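DNA polymerase sliding clamp (Archaeoglobus fulgidus, PDB 1RWZ) probably encircles DNA as a ring of three identical subunits and tethers the replicative polymerase and other DNA-processing proteins to it. Local coordinates at residues L97-K100 with E105-V108; K199-V204 with V234-A239. One frame throughout, in Å; residues are numbered along the deposited sequence.

Interaction 1: residues L97-K100 with E105-V108; sequences LKVK and EYKV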
loop_
_atom_site.group_PDB
_atom_site.type_symbol
_atom_site.label_atom_id
_atom_site.label_comp_id
_atom_site.label_asym_id
_atom_site.label_seq_id
_atom_site.Cartn_x
_atom_site.Cartn_y
_atom_site.Cartn_z
ATOM N N LEU A 97 19.646 -24.847 12.202
ATOM C CA LEU A 97 19.827 -23.427 12.481
ATOM C C LEU A 97 18.603 -22.961 13.258
ATOM O O LEU A 97 17.471 -23.169 12.817
ATOM C CB LEU A 97 19.923 -22.619 11.186
ATOM C CG LEU A 97 19.827 -21.093 11.322
ATOM C CD1 LEU A 97 21.026 -20.557 12.098
ATOM C CD2 LEU A 97 19.766 -20.462 9.940
ATOM N N LYS A 98 18.828 -22.349 14.414
ATOM C CA LYS A 98 17.729 -21.832 15.219
ATOM C C LYS A 98 17.676 -20.325 15.023
ATOM O O LYS A 98 18.708 -19.652 15.050
ATOM C CB LYS A 98 17.939 -22.141 16.702
ATOM C CG LYS A 98 17.868 -23.613 17.064
ATOM C CD LYS A 98 17.983 -23.800 18.572
ATOM C CE LYS A 98 17.924 -25.267 18.959
ATOM N NZ LYS A 98 18.068 -25.451 20.434
ATOM N N VAL A 99 16.474 -19.805 14.805
ATOM C CA VAL A 99 16.276 -18.375 14.613
ATOM C C VAL A 99 15.270 -17.947 15.670
ATOM O O VAL A 99 14.110 -18.350 15.627
ATOM C CB VAL A 99 15.707 -18.071 13.215
ATOM C CG1 VAL A 99 15.548 -16.568 13.028
ATOM C CG2 VAL A 99 16.626 -18.649 12.152
ATOM N N LYS A 100 15.719 -17.140 16.624
ATOM C CA LYS A 100 14.838 -16.700 17.695
ATOM C C LYS A 100 14.602 -15.199 17.707
ATOM O O LYS A 100 15.536 -14.411 17.580
ATOM C CB LYS A 100 15.405 -17.128 19.047
ATOM C CG LYS A 100 15.673 -18.616 19.165
ATOM C CD LYS A 100 15.817 -19.033 20.620
ATOM C CE LYS A 100 16.952 -18.312 21.305
ATOM N NZ LYS A 100 16.986 -18.627 22.761
ATOM N N GLU A 105 10.659 -19.304 18.123
ATOM C CA GLU A 105 11.895 -20.004 17.810
ATOM C C GLU A 105 11.637 -20.835 16.560
ATOM O O GLU A 105 10.801 -21.741 16.567
ATOM C CB GLU A 105 12.345 -20.924 18.943
ATOM C CG GLU A 105 13.615 -21.700 18.592
ATOM C CD GLU A 105 14.118 -22.576 19.721
ATOM O OE1 GLU A 105 14.430 -22.036 20.801
ATOM O OE2 GLU A 105 14.204 -23.808 19.531
ATOM N N TYR A 106 12.345 -20.495 15.488
ATOM C CA TYR A 106 12.240 -21.184 14.208
ATOM C C TYR A 106 13.451 -22.103 14.081
ATOM O O TYR A 106 14.566 -21.719 14.438
ATOM C CB TYR A 106 12.237 -20.152 13.071
ATOM C CG TYR A 106 12.359 -20.719 11.670
ATOM C CD1 TYR A 106 11.335 -21.482 11.109
ATOM C CD2 TYR A 106 13.499 -20.475 10.896
ATOM C CE1 TYR A 106 11.439 -21.987 9.810
ATOM C CE2 TYR A 106 13.613 -20.975 9.596
ATOM C CZ TYR A 106 12.578 -21.728 9.059
ATOM O OH TYR A 106 12.674 -22.210 7.772
ATOM N N LYS A 107 13.228 -23.325 13.609
ATOM C CA LYS A 107 14.318 -24.278 13.417
ATOM C C LYS A 107 14.274 -24.711 11.964
ATOM O O LYS A 107 13.236 -25.161 11.484
ATOM C CB LYS A 107 14.139 -25.519 14.295
ATOM C CG LYS A 107 14.358 -25.315 15.781
ATOM C CD LYS A 107 14.204 -26.643 16.507
ATOM C CE LYS A 107 14.522 -26.518 17.986
ATOM N NZ LYS A 107 14.366 -27.825 18.688
ATOM N N VAL A 108 15.384 -24.559 11.252
ATOM C CA VAL A 108 15.411 -24.973 9.860
ATOM C C VAL A 108 16.594 -25.889 9.619
ATOM O O VAL A 108 17.672 -25.695 10.182
ATOM C CB VAL A 108 15.490 -23.765 8.890
ATOM C CG1 VAL A 108 16.769 -22.988 9.114
ATOM C CG2 VAL A 108 15.405 -24.256 7.447
#
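Backbone hydrogen bonds join L97 to V108 and V99 to Y106, two reciprocal pairs that hold the strands antiparallel. L97 N reaches V108 O with an N-H...O angle of 172°, and V108 N returns to L97 O. V99 N to Y106 O is the shortest of the four at 2.7 Å, and Y106 N answers to V99 O. At K98-K107, between them, CA-H...O contacts add to the seam, as from K98 CA to Y106 O at 3.3 Å. The two strands form a beta hairpin at the edge of the N-terminal domain, and a strand of the second subunit pairs with 105-108, so the sheet continues across the interface of the trimeric ring. Apolar contacts lie on the face of L97, V99, Y106 and V108; L97, Y106 and V108 pack on helix 71-78, and V99 on V87 and L89 of strand 86-91. V99 CG2 meets the Y106 ring at its edge, in plane, 3.8 Å from Y106 CD2, while Y106 OH hydrogen-bonds D170 of the second subunit. L97 CB lies 3.8 Å from V108 CG1. Charged chains occupy the other face. E105, extended with CG anti to N (chi1 178°), runs beside K100 and brings OE1 to 3.3 Å from K100 CD, touching the aliphatic chain rather than the ammonium. K98 NZ remains 4.3 Å from E105 OE2, too far for a salt bridge, and the K98 and K107 chains run alongside each other, meeting at their CE atoms.

Interaction 2: residues K199-V204 with V234-A239; sequences KEFCKV and VEYILA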
loop_
_atom_site.group_PDB
_atom_site.type_symbol
_atom_site.label_atom_id
_atom_site.label_comp_id
_atom_site.label_asym_id
_atom_site.label_seq_id
_atom_site.Cartn_x
_atom_site.Cartn_y
_atom_site.Cartn_z
ATOM N N LYS A 199 18.237 -2.156 -11.028
ATOM C CA LYS A 199 17.011 -1.859 -10.301
ATOM C C LYS A 199 16.832 -2.853 -9.155
ATOM O O LYS A 199 16.459 -2.468 -8.044
ATOM C CB LYS A 199 15.813 -1.916 -11.254
ATOM C CG LYS A 199 14.510 -1.411 -10.664
ATOM C CD LYS A 199 13.426 -1.401 -11.729
ATOM C CE LYS A 199 12.104 -0.887 -11.189
ATOM N NZ LYS A 199 11.038 -0.977 -12.228
ATOM N N GLU A 200 17.115 -4.128 -9.419
ATOM C CA GLU A 200 16.990 -5.169 -8.402
ATOM C C GLU A 200 17.968 -4.922 -7.251
ATOM O O GLU A 200 17.611 -5.065 -6.079
ATOM C CB GLU A 200 17.249 -6.547 -9.024
ATOM C CG GLU A 200 16.922 -7.736 -8.127
ATOM C CD GLU A 200 15.457 -7.794 -7.724
ATOM O OE1 GLU A 200 14.589 -7.434 -8.546
ATOM O OE2 GLU A 200 15.168 -8.215 -6.584
ATOM N N PHE A 201 19.200 -4.547 -7.589
ATOM C CA PHE A 201 20.226 -4.265 -6.581
ATOM C C PHE A 201 19.744 -3.203 -5.588
ATOM O O PHE A 201 19.899 -3.354 -4.379
ATOM C CB PHE A 201 21.498 -3.718 -7.236
ATOM C CG PHE A 201 22.201 -4.682 -8.154
ATOM C CD1 PHE A 201 23.140 -4.208 -9.069
ATOM C CD2 PHE A 201 21.956 -6.049 -8.093
ATOM C CE1 PHE A 201 23.830 -5.080 -9.912
ATOM C CE2 PHE A 201 22.643 -6.933 -8.937
ATOM C CZ PHE A 201 23.580 -6.445 -9.844
ATOM N N CYS A 202 19.176 -2.126 -6.119
ATOM C CA CYS A 202 18.716 -1.008 -5.302
ATOM C C CYS A 202 17.542 -1.281 -4.372
ATOM O O CYS A 202 17.228 -0.452 -3.518
ATOM C CB CYS A 202 18.380 0.184 -6.201
ATOM S SG CYS A 202 19.810 0.874 -7.053
ATOM N N LYS A 203 16.899 -2.434 -4.516
ATOM C CA LYS A 203 15.758 -2.744 -3.661
ATOM C C LYS A 203 16.093 -2.876 -2.176
ATOM O O LYS A 203 15.207 -2.751 -1.329
ATOM C CB LYS A 203 15.057 -4.011 -4.156
ATOM C CG LYS A 203 14.259 -3.768 -5.425
ATOM C CD LYS A 203 13.573 -5.026 -5.915
ATOM C CE LYS A 203 12.770 -4.726 -7.170
ATOM N NZ LYS A 203 12.132 -5.949 -7.733
ATOM N N VAL A 204 17.359 -3.117 -1.853
ATOM C CA VAL A 204 17.759 -3.245 -0.452
ATOM C C VAL A 204 18.390 -1.962 0.083
ATOM O O VAL A 204 18.814 -1.907 1.240
ATOM C CB VAL A 204 18.765 -4.405 -0.241
ATOM C CG1 VAL A 204 18.107 -5.736 -0.594
ATOM C CG2 VAL A 204 20.016 -4.181 -1.082
ATOM N N VAL A 234 27.266 -4.631 1.417
ATOM C CA VAL A 234 26.681 -5.492 0.404
ATOM C C VAL A 234 27.172 -4.981 -0.936
ATOM O O VAL A 234 26.779 -3.906 -1.388
ATOM C CB VAL A 234 25.138 -5.450 0.448
ATOM C CG1 VAL A 234 24.556 -6.271 -0.696
ATOM C CG2 VAL A 234 24.653 -5.991 1.790
ATOM N N GLU A 235 28.058 -5.750 -1.551
ATOM C CA GLU A 235 28.606 -5.378 -2.841
ATOM C C GLU A 235 28.009 -6.237 -3.940
ATOM O O GLU A 235 27.956 -7.465 -3.823
ATOM C CB GLU A 235 30.129 -5.547 -2.853
ATOM C CG GLU A 235 30.739 -5.358 -4.247
ATOM C CD GLU A 235 32.256 -5.461 -4.268
ATOM O OE1 GLU A 235 32.829 -5.498 -5.377
ATOM O OE2 GLU A 235 32.879 -5.499 -3.188
ATOM N N TYR A 236 27.537 -5.575 -4.988
ATOM C CA TYR A 236 26.992 -6.255 -6.152
ATOM C C TYR A 236 27.954 -5.947 -7.291
ATOM O O TYR A 236 28.439 -4.819 -7.419
ATOM C CB TYR A 236 25.602 -5.725 -6.518
ATOM C CG TYR A 236 24.461 -6.263 -5.678
ATOM C CD1 TYR A 236 23.695 -5.410 -4.877
ATOM C CD2 TYR A 236 24.111 -7.612 -5.726
ATOM C CE1 TYR A 236 22.606 -5.892 -4.149
ATOM C CE2 TYR A 236 23.027 -8.105 -5.006
ATOM C CZ TYR A 236 22.276 -7.242 -4.224
ATOM O OH TYR A 236 21.182 -7.726 -3.542
ATOM N N ILE A 237 28.249 -6.955 -8.102
ATOM C CA ILE A 237 29.132 -6.775 -9.248
ATOM C C ILE A 237 28.290 -7.191 -10.443
ATOM O O ILE A 237 27.665 -8.253 -10.429
ATOM C CB ILE A 237 30.388 -7.664 -9.143
ATOM C CG1 ILE A 237 31.167 -7.294 -7.877
ATOM C CG2 ILE A 237 31.268 -7.470 -10.383
ATOM C CD1 ILE A 237 32.371 -8.168 -7.598
ATOM N N LEU A 238 28.263 -6.343 -11.464
ATOM C CA LEU A 238 27.454 -6.598 -12.647
ATOM C C LEU A 238 28.278 -6.591 -13.924
ATOM O O LEU A 238 29.004 -5.634 -14.197
ATOM C CB LEU A 238 26.350 -5.537 -12.745
ATOM C CG LEU A 238 25.406 -5.567 -13.948
ATOM C CD1 LEU A 238 24.688 -6.910 -13.999
ATOM C CD2 LEU A 238 24.401 -4.426 -13.847
ATOM N N ALA A 239 28.155 -7.666 -14.702
ATOM C CA ALA A 239 28.874 -7.791 -15.973
ATOM C C ALA A 239 28.417 -6.696 -16.934
ATOM O O ALA A 239 27.252 -6.290 -16.928
ATOM C CB ALA A 239 28.617 -9.178 -16.588
HETATM O O HOH W 1 18.436 -6.632 -3.978
#
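F201 and Y236 form an offset aromatic stack, with centroids 4.2 Å apart and planes at 10°. It joins helix 195-201 to strand 232-238 in the C-terminal domain of the PCNA fold, where helices pack against a curved antiparallel sheet. Both rings stand with CG beside the backbone N and anti to the carbonyl carbon (chi1 -65° for F201, -79° for Y236), and their side chains approach at a slant from the helix and the strand. The offset puts Y236 CB almost exactly over the centre of the F201 ring, 3.7 Å from its centroid, as a CH-pi contact. In return F201 CD2 sits over the centre of the Y236 ring, 3.5 Å from Y236 CG. L238, two residues along the strand, sets CB in plane at the edge of the F201 ring, 3.8 Å from F201 CE1. V204 makes a looser contact, its CG2 at the edge of the Y236 ring. A45 and L223 also touch F201, while V47 and A20 touch Y236, so the stack is buried between helix and sheet. The phenol end is polar and held twice: Y236 OH hydrogen-bonds A17 O and accepts from a water at 3.0 Å, and that water donates its other hydrogen to E200 O at 2.7 Å.

Overall arrangement
From the N terminus, the chain first builds the N-terminal domain, where interaction 1 closes a short hairpin: four residues, 101-104, separate strand segments 97-100 and 105-108. It then continues into the C-terminal domain and reaches helix 195-201. Interaction 2 closes a longer loop there, as 29 residues after V204, which include strands 210-215 and 221-227, lead back to segment 234-239 of strand 232-238. The two contacts follow in series, neither nested nor crossing, with centres 28 Å apart and nearest atoms about 17 Å apart. Interaction 1 lies at the subunit interface; interaction 2, near the chain centre, ties a helix to the long sheet that spans both domains.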